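Local coordinates for protein phosphoglycolate phosphatase (Lactobacillus plantarum, PDB 2HDO) that probably hydrolyses the phosphate ester of 2-phosphoglycolate, as a putative phosphoglycolate phosphatase of the haloacid dehalogenase-like superfamily, at residues Thr3-Phe9 with Ile204-Phe208; Lys138-Leu144 with Ser166-Ala171. One frame throughout, in Å; residues are numbered along the deposited sequence.

Contact 1: Thr3-Phe9 with Ile204-Phe208; sequences TYQALMF and ILELF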
ATOM      1  N   THR A   3      12.496  19.093   8.330  1.00 30.55           N
ATOM      2  CA  THR A   3      11.483  18.136   7.841  1.00 28.03           C
ATOM      3  C   THR A   3      12.138  16.916   7.144  1.00 27.17           C
ATOM      4  O   THR A   3      13.337  16.693   7.244  1.00 31.01           O
ATOM      5  CB  THR A   3      10.478  18.855   6.926  1.00 30.45           C
ATOM      6  OG1 THR A   3       9.334  18.014   6.666  1.00 29.86           O
ATOM      7  CG2 THR A   3      11.154  19.300   5.604  1.00 32.10           C
ATOM      8  N   TYR A   4      11.353  16.141   6.421  1.00 20.79           N
ATOM      9  CA  TYR A   4      11.819  14.849   5.916  1.00 16.69           C
ATOM     10  C   TYR A   4      12.624  14.959   4.611  1.00 15.18           C
ATOM     11  O   TYR A   4      12.381  15.852   3.791  1.00 15.79           O
ATOM     12  CB  TYR A   4      10.613  13.957   5.694  1.00 15.85           C
ATOM     13  CG  TYR A   4       9.825  13.711   6.965  1.00 11.90           C
ATOM     14  CD1 TYR A   4      10.288  12.801   7.909  1.00 14.90           C
ATOM     15  CD2 TYR A   4       8.646  14.400   7.238  1.00 14.79           C
ATOM     16  CE1 TYR A   4       9.574  12.558   9.080  1.00 15.78           C
ATOM     17  CE2 TYR A   4       7.955  14.189   8.420  1.00 15.33           C
ATOM     18  CZ  TYR A   4       8.422  13.283   9.343  1.00 12.72           C
ATOM     19  OH  TYR A   4       7.722  13.022  10.501  1.00 15.99           O
ATOM     20  N   GLN A   5      13.569  14.021   4.443  1.00 12.52           N
ATOM     21  CA  GLN A   5      14.331  13.857   3.208  1.00 13.51           C
ATOM     22  C   GLN A   5      13.687  12.869   2.228  1.00 13.28           C
ATOM     23  O   GLN A   5      13.971  12.913   1.026  1.00 12.96           O
ATOM     24  CB  GLN A   5      15.723  13.364   3.487  1.00 14.06           C
ATOM     25  CG  GLN A   5      16.586  14.377   4.174  1.00 17.17           C
ATOM     26  CD  GLN A   5      17.886  13.777   4.707  1.00 26.94           C
ATOM     27  OE1 GLN A   5      18.416  12.830   4.133  1.00 32.04           O
ATOM     28  NE2 GLN A   5      18.396  14.328   5.811  1.00 31.16           N
ATOM     29  N   ALA A   6      12.859  11.966   2.753  1.00 14.39           N
ATOM     30  CA  ALA A   6      12.203  10.982   1.926  1.00 12.63           C
ATOM     31  C   ALA A   6      10.776  10.764   2.362  1.00 12.82           C
ATOM     32  O   ALA A   6      10.464  10.792   3.567  1.00 12.29           O
ATOM     33  CB  ALA A   6      12.964   9.640   1.949  1.00 14.33           C
ATOM     34  N   LEU A   7       9.933  10.511   1.366  1.00 11.25           N
ATOM     35  CA  LEU A   7       8.560  10.079   1.555  1.00 10.73           C
ATOM     36  C   LEU A   7       8.369   8.774   0.829  1.00 13.22           C
ATOM     37  O   LEU A   7       8.616   8.704  -0.366  1.00 13.84           O
ATOM     38  CB  LEU A   7       7.572  11.082   1.000  1.00 12.11           C
ATOM     39  CG  LEU A   7       7.582  12.479   1.551  1.00 15.35           C
ATOM     40  CD1 LEU A   7       6.421  13.253   0.887  1.00 16.39           C
ATOM     41  CD2 LEU A   7       7.484  12.538   3.039  1.00 16.59           C
HETATM   42  N   MSE A   8       7.989   7.739   1.579  1.00 12.18           N
HETATM   43  CA  MSE A   8       7.627   6.448   0.992  1.00 10.36           C
HETATM   44  C   MSE A   8       6.152   6.261   1.102  1.00 11.83           C
HETATM   45  O   MSE A   8       5.574   6.626   2.111  1.00 14.30           O
HETATM   46  CB  MSE A   8       8.337   5.313   1.723  1.00 13.46           C
HETATM   47  CG  MSE A   8       9.813   5.459   1.712  1.00 14.14           C
HETATM   48 SE   MSE A   8      10.584   5.068  -0.050  0.75 24.52          SE
HETATM   49  CE  MSE A   8      11.635   6.765  -0.378  1.00 14.19           C
ATOM     50  N   PHE A   9       5.544   5.697   0.072  1.00 12.23           N
ATOM     51  CA  PHE A   9       4.116   5.549  -0.011  1.00 10.18           C
ATOM     52  C   PHE A   9       3.745   4.076  -0.213  1.00 13.00           C
ATOM     53  O   PHE A   9       4.365   3.382  -0.990  1.00 12.17           O
ATOM     54  CB  PHE A   9       3.524   6.294  -1.223  1.00 12.75           C
ATOM     55  CG  PHE A   9       3.687   7.788  -1.175  1.00 14.91           C
ATOM     56  CD1 PHE A   9       4.870   8.353  -1.612  1.00 15.69           C
ATOM     57  CD2 PHE A   9       2.678   8.619  -0.698  1.00 17.31           C
ATOM     58  CE1 PHE A   9       5.068   9.716  -1.558  1.00 16.92           C
ATOM     59  CE2 PHE A   9       2.868  10.002  -0.674  1.00 16.29           C
ATOM     60  CZ  PHE A   9       4.069  10.539  -1.081  1.00 13.41           C
ATOM     61  N   ILE A 204      -0.296  16.896   2.922  1.00 14.48           N
ATOM     62  CA  ILE A 204       1.119  16.488   2.974  1.00 13.12           C
ATOM     63  C   ILE A 204       2.035  17.686   2.656  1.00 13.95           C
ATOM     64  O   ILE A 204       3.097  17.814   3.249  1.00 13.51           O
ATOM     65  CB  ILE A 204       1.387  15.298   2.030  1.00 13.09           C
ATOM     66  CG1 ILE A 204       0.532  14.114   2.499  1.00 14.44           C
ATOM     67  CG2 ILE A 204       2.895  14.970   1.994  1.00 14.92           C
ATOM     68  CD1 ILE A 204       0.480  12.859   1.576  1.00 14.66           C
ATOM     69  N   LEU A 205       1.598  18.596   1.777  1.00 13.64           N
ATOM     70  CA  LEU A 205       2.424  19.754   1.450  1.00 12.92           C
ATOM     71  C   LEU A 205       2.698  20.639   2.638  1.00 14.17           C
ATOM     72  O   LEU A 205       3.677  21.403   2.614  1.00 16.16           O
ATOM     73  CB  LEU A 205       1.820  20.588   0.313  1.00 12.42           C
ATOM     74  CG  LEU A 205       1.563  19.833  -0.992  1.00 17.57           C
ATOM     75  CD1 LEU A 205       0.846  20.742  -1.993  1.00 16.82           C
ATOM     76  CD2 LEU A 205       2.878  19.325  -1.541  1.00 16.57           C
ATOM     77  N   GLU A 206       1.851  20.589   3.659  1.00 15.47           N
ATOM     78  CA  GLU A 206       2.057  21.408   4.856  1.00 18.69           C
ATOM     79  C   GLU A 206       3.373  21.051   5.573  1.00 20.14           C
ATOM     80  O   GLU A 206       3.902  21.881   6.298  1.00 20.36           O
ATOM     81  CB  GLU A 206       0.890  21.278   5.840  1.00 20.65           C
ATOM     82  CG  GLU A 206      -0.486  21.783   5.322  1.00 24.22           C
ATOM     83  CD  GLU A 206      -1.696  21.164   6.073  1.00 23.78           C
ATOM     84  N   LEU A 207       3.907  19.845   5.373  1.00 18.47           N
ATOM     85  CA  LEU A 207       5.227  19.497   5.916  1.00 19.57           C
ATOM     86  C   LEU A 207       6.365  20.273   5.289  1.00 20.09           C
ATOM     87  O   LEU A 207       7.476  20.218   5.807  1.00 23.11           O
ATOM     88  CB  LEU A 207       5.565  18.021   5.695  1.00 19.91           C
ATOM     89  CG  LEU A 207       4.644  16.884   6.166  1.00 20.81           C
ATOM     90  CD1 LEU A 207       5.040  15.579   5.474  1.00 23.69           C
ATOM     91  CD2 LEU A 207       4.736  16.751   7.631  1.00 25.13           C
ATOM     92  N   PHE A 208       6.132  20.911   4.150  1.00 21.23           N
ATOM     93  CA  PHE A 208       7.204  21.557   3.362  1.00 22.97           C
ATOM     94  C   PHE A 208       6.902  23.029   3.093  1.00 27.09           C
ATOM     95  O   PHE A 208       6.526  23.749   4.014  1.00 29.40           O
ATOM     96  CB  PHE A 208       7.406  20.804   2.053  1.00 20.56           C
ATOM     97  CG  PHE A 208       7.616  19.320   2.247  1.00 20.17           C
ATOM     98  CD1 PHE A 208       8.841  18.834   2.671  1.00 17.59           C
ATOM     99  CD2 PHE A 208       6.586  18.417   2.042  1.00 18.40           C
ATOM    100  CE1 PHE A 208       9.037  17.477   2.885  1.00 18.24           C
ATOM    101  CE2 PHE A 208       6.783  17.059   2.260  1.00 19.23           C
ATOM    102  CZ  PHE A 208       8.002  16.592   2.692  1.00 22.54           C
TER

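Contact 2: Lys138-Leu144 with Ser166-Ala171; sequences KPDPLPL and SDEQTA. With PO4 (phosphate ion), chain B.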
ATOM      1  N   LYS A 138       5.802  -6.884   4.670  1.00 17.25           N
ATOM      2  CA  LYS A 138       5.175  -6.075   5.706  1.00 16.93           C
ATOM      3  C   LYS A 138       4.285  -6.993   6.552  1.00 17.97           C
ATOM      4  O   LYS A 138       3.592  -7.833   6.006  1.00 16.90           O
ATOM      5  CB  LYS A 138       4.338  -4.948   5.066  1.00 14.89           C
ATOM      6  CG  LYS A 138       5.176  -3.965   4.251  1.00 17.55           C
ATOM      7  CD  LYS A 138       4.400  -2.701   3.838  1.00 18.66           C
ATOM      8  CE  LYS A 138       3.612  -2.891   2.578  1.00 18.20           C
ATOM      9  NZ  LYS A 138       2.840  -1.679   2.108  1.00 23.61           N
ATOM     10  N   PRO A 139       4.220  -6.792   7.879  1.00 17.02           N
ATOM     11  CA  PRO A 139       4.777  -5.736   8.704  1.00 16.21           C
ATOM     12  C   PRO A 139       6.206  -5.914   9.158  1.00 15.52           C
ATOM     13  O   PRO A 139       6.676  -5.154   9.990  1.00 16.50           O
ATOM     14  CB  PRO A 139       3.833  -5.705   9.909  1.00 16.56           C
ATOM     15  CG  PRO A 139       3.416  -7.129  10.062  1.00 17.00           C
ATOM     16  CD  PRO A 139       3.351  -7.684   8.665  1.00 15.98           C
ATOM     17  N   ASP A 140       6.929  -6.862   8.582  1.00 14.22           N
ATOM     18  CA  ASP A 140       8.379  -6.877   8.810  1.00 15.73           C
ATOM     19  C   ASP A 140       8.972  -5.541   8.279  1.00 15.37           C
ATOM     20  O   ASP A 140       8.490  -5.015   7.242  1.00 15.66           O
ATOM     21  CB  ASP A 140       9.042  -8.055   8.103  1.00 18.87           C
ATOM     22  CG  ASP A 140      10.468  -8.275   8.548  1.00 20.61           C
ATOM     23  OD1 ASP A 140      11.411  -7.582   8.093  1.00 20.45           O
ATOM     24  OD2 ASP A 140      10.651  -9.143   9.426  1.00 21.89           O
ATOM     25  N   PRO A 141       9.946  -4.962   8.996  1.00 15.33           N
ATOM     26  CA  PRO A 141      10.514  -3.682   8.550  1.00 14.75           C
ATOM     27  C   PRO A 141      11.427  -3.734   7.315  1.00 16.46           C
ATOM     28  O   PRO A 141      11.691  -2.697   6.707  1.00 15.42           O
ATOM     29  CB  PRO A 141      11.309  -3.215   9.765  1.00 17.71           C
ATOM     30  CG  PRO A 141      11.664  -4.489  10.498  1.00 15.89           C
ATOM     31  CD  PRO A 141      10.496  -5.378  10.307  1.00 15.07           C
ATOM     32  N   LEU A 142      11.903  -4.915   6.939  1.00 14.52           N
ATOM     33  CA  LEU A 142      12.909  -5.052   5.881  1.00 14.91           C
ATOM     34  C   LEU A 142      12.527  -4.347   4.560  1.00 15.31           C
ATOM     35  O   LEU A 142      13.370  -3.668   3.986  1.00 15.95           O
ATOM     36  CB  LEU A 142      13.169  -6.511   5.596  1.00 15.95           C
ATOM     37  CG  LEU A 142      14.268  -6.765   4.557  1.00 17.18           C
ATOM     38  CD1 LEU A 142      15.531  -6.124   5.047  1.00 15.42           C
ATOM     39  CD2 LEU A 142      14.423  -8.249   4.305  1.00 15.72           C
ATOM     40  N   PRO A 143      11.275  -4.511   4.073  1.00 15.53           N
ATOM     41  CA  PRO A 143      10.992  -3.822   2.807  1.00 15.91           C
ATOM     42  C   PRO A 143      11.141  -2.276   2.901  1.00 15.57           C
ATOM     43  O   PRO A 143      11.653  -1.661   1.973  1.00 15.07           O
ATOM     44  CB  PRO A 143       9.535  -4.211   2.516  1.00 16.50           C
ATOM     45  CG  PRO A 143       9.259  -5.438   3.377  1.00 19.05           C
ATOM     46  CD  PRO A 143      10.109  -5.276   4.572  1.00 15.82           C
ATOM     47  N   LEU A 144      10.685  -1.665   4.001  1.00 15.10           N
ATOM     48  CA  LEU A 144      10.849  -0.222   4.192  1.00 11.99           C
ATOM     49  C   LEU A 144      12.316   0.189   4.351  1.00 12.07           C
ATOM     50  O   LEU A 144      12.774   1.151   3.750  1.00 13.75           O
ATOM     51  CB  LEU A 144      10.019   0.251   5.387  1.00 13.46           C
ATOM     52  CG  LEU A 144      10.066   1.715   5.754  1.00 12.38           C
ATOM     53  CD1 LEU A 144       9.863   2.589   4.527  1.00 14.63           C
ATOM     54  CD2 LEU A 144       9.036   2.035   6.825  1.00 15.32           C
ATOM     55  N   SER A 166      -0.763  -2.809   9.246  1.00 13.99           N
ATOM     56  CA  SER A 166       0.438  -3.468   8.771  0.70 13.78           C
ATOM     57  C   SER A 166       1.493  -2.419   8.397  1.00 13.71           C
ATOM     58  O   SER A 166       2.655  -2.528   8.778  1.00 15.71           O
ATOM     59  CB  SER A 166       0.104  -4.426   7.608  0.70 14.00           C
ATOM     60  OG  SER A 166       1.250  -5.012   7.018  0.70 21.44           O
ATOM     61  N   ASP A 167       1.067  -1.359   7.707  1.00 13.80           N
ATOM     62  CA  ASP A 167       2.011  -0.292   7.343  1.00 13.01           C
ATOM     63  C   ASP A 167       2.560   0.421   8.597  1.00 11.56           C
ATOM     64  O   ASP A 167       3.739   0.773   8.692  1.00 13.01           O
ATOM     65  CB  ASP A 167       1.350   0.751   6.450  1.00 13.10           C
ATOM     66  CG  ASP A 167       1.049   0.246   5.034  1.00 20.19           C
ATOM     67  OD1 ASP A 167       1.642  -0.769   4.602  1.00 18.57           O
ATOM     68  OD2 ASP A 167       0.226   0.919   4.351  1.00 22.04           O
ATOM     69  N   GLU A 168       1.649   0.674   9.551  1.00 11.64           N
ATOM     70  CA  GLU A 168       2.000   1.302  10.803  1.00 12.51           C
ATOM     71  C   GLU A 168       2.998   0.467  11.567  1.00 13.55           C
ATOM     72  O   GLU A 168       3.984   1.008  12.062  1.00 13.92           O
ATOM     73  CB  GLU A 168       0.762   1.551  11.651  1.00 15.33           C
ATOM     74  CG  GLU A 168      -0.060   2.666  11.127  1.00 13.33           C
ATOM     75  CD  GLU A 168      -1.408   2.809  11.761  1.00 19.18           C
ATOM     76  OE1 GLU A 168      -1.874   1.822  12.361  1.00 16.94           O
ATOM     77  OE2 GLU A 168      -1.969   3.934  11.678  1.00 15.88           O
ATOM     78  N   GLN A 169       2.771  -0.832  11.639  1.00 13.13           N
ATOM     79  CA  GLN A 169       3.705  -1.711  12.324  1.00 12.93           C
ATOM     80  C   GLN A 169       5.054  -1.832  11.623  1.00 12.67           C
ATOM     81  O   GLN A 169       6.085  -1.939  12.279  1.00 14.37           O
ATOM     82  CB  GLN A 169       3.064  -3.082  12.540  1.00 12.97           C
ATOM     83  CG  GLN A 169       1.926  -3.055  13.555  1.00 13.85           C
ATOM     84  CD  GLN A 169       1.178  -4.395  13.662  1.00 14.70           C
ATOM     85  OE1 GLN A 169       1.416  -5.327  12.861  1.00 15.57           O
ATOM     86  NE2 GLN A 169       0.265  -4.497  14.648  1.00 17.10           N
ATOM     87  N   THR A 170       5.033  -1.824  10.287  1.00 12.41           N
ATOM     88  CA  THR A 170       6.271  -1.794   9.489  1.00 12.91           C
ATOM     89  C   THR A 170       7.110  -0.590   9.884  1.00 12.60           C
ATOM     90  O   THR A 170       8.334  -0.684  10.142  1.00 12.70           O
ATOM     91  CB  THR A 170       5.943  -1.687   7.994  1.00 12.56           C
ATOM     92  OG1 THR A 170       5.126  -2.787   7.597  1.00 16.12           O
ATOM     93  CG2 THR A 170       7.228  -1.683   7.123  1.00 15.10           C
ATOM     94  N   ALA A 171       6.471   0.569   9.909  1.00 13.08           N
ATOM     95  CA  ALA A 171       7.152   1.824  10.224  1.00 13.95           C
ATOM     96  C   ALA A 171       7.734   1.837  11.655  1.00 12.60           C
ATOM     97  O   ALA A 171       8.889   2.231  11.902  1.00 15.31           O
ATOM     98  CB  ALA A 171       6.175   2.982  10.020  1.00 12.20           C
TER
HETATM   99  P   PO4 B 209      -0.210  -2.258  -0.581  1.00 30.70           P
HETATM  100  O1  PO4 B 209       0.974  -2.807   0.260  1.00 19.81           O
HETATM  101  O2  PO4 B 209       0.053  -1.311  -1.772  1.00 22.44           O
HETATM  102  O3  PO4 B 209      -1.159  -1.522   0.396  1.00 30.78           O
HETATM  103  O4  PO4 B 209      -0.969  -3.454  -1.168  1.00 34.84           O

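Contact 1: Thr3-Phe9 with Ile204-Phe208
Ile204 opens the contact by sending its two branches to different neighbours: CG2 lies 4.1 Å from Leu7 CD1, while CD1 comes up to the edge of the Phe9 ring, 4.4 Å from Phe9 CE2. Ile204 and Leu7 lie alongside each other, their side chains running antiparallel. Three residues on, Leu207 faces Tyr4, and its CD1 sits 4.2 Å from Tyr4 CD2, oblique to the ring; the phenol OH of Tyr4 is taken up by Asp177 and His196. The Leu207 carbonyl O accepts a 3.0 Å hydrogen bond from Thr3 OG1, which is swung anti to its backbone N (chi1 -168°) and arrives tilted 34° from the carbonyl plane. Phe208 then closes the row. Its ring has Thr3 CG2 3.8 Å from CD1, Leu7 CD1 4.1 Å from CE2, and the Tyr4 carbonyl O in plane at the rim, 3.8 Å from CE1. With an alanine at Phe208, Leu7 and the methyl of Thr3 would probably lose their shared aromatic neighbour, leaving a gap beside the start of the strand. Apolar contacts therefore carry most of this join between the chain's C-terminal end and central strand 6-9, with a single hydroxyl-to-carbonyl bond fixing its outer end.

Contact 2: Lys138-Leu144 with Ser166-Ala171
Lys138 reaches past Thr170 and Asp167 to a bound phosphate. Its CB lies 3.4 Å from Thr170 OG1 and also near Ser166 OG; CG keeps to the same threonine oxygen. CD comes to 3.5 Å from Asp167 OD1; a bend at chi3 (-85°) then directs CE and NZ, with CE near both that oxygen and phosphate O1. At the tip, NZ makes a 2.9 Å salt bridge to Asp167 OD1, meeting it on the syn side and 24° out of the carboxylate plane, and hydrogen-bonds to phosphate O1. Asp10 and the carbonyl of Val104 are further partners of NZ. Thr170 OG1, next to the root of the lysine, donates back to Ser166 O at 2.8 Å; Thr170 N reaches that oxygen from the opposite face. Pro139, joined to Lys138 by a cis peptide bond, lays CB 3.8 Å from Gln169 CB, while Thr170 CG2 packs 3.8 Å from Leu144 CB. This is consistent with the lysine and acidic residue of a HAD phosphatase active site: the lysine's charge lies between a carboxylate and the phosphate, and would probably offset the negative charge gathered where Asp167 and Asp10 come close.

How the contacts relate
Strand 6-9 ties the two contacts together. Contact 1 packs the chain's C-terminal end against one side of this central strand of the parallel sheet, whereas Met8 (selenomethionine in this crystal), which takes no part in contact 1, meets contact 2: Met8 CG is 4.0 Å from Leu144 CD1. The contact centres are about 18 Å apart, and contact 2 is nested along the chain within the loop that contact 1 closes. Just beyond Phe9 comes a DxDx(T/V) pattern, Asp10, Asp12 and Thr14, consistent with the HAD catalytic motif. The phosphate bound by Lys138, probably from the crystallisation liquor, also takes hydrogen bonds from the backbone N of Ile11 and Asp12. Contact 2 thus belongs to the probable active site, while contact 1 packs along the strand leading to it.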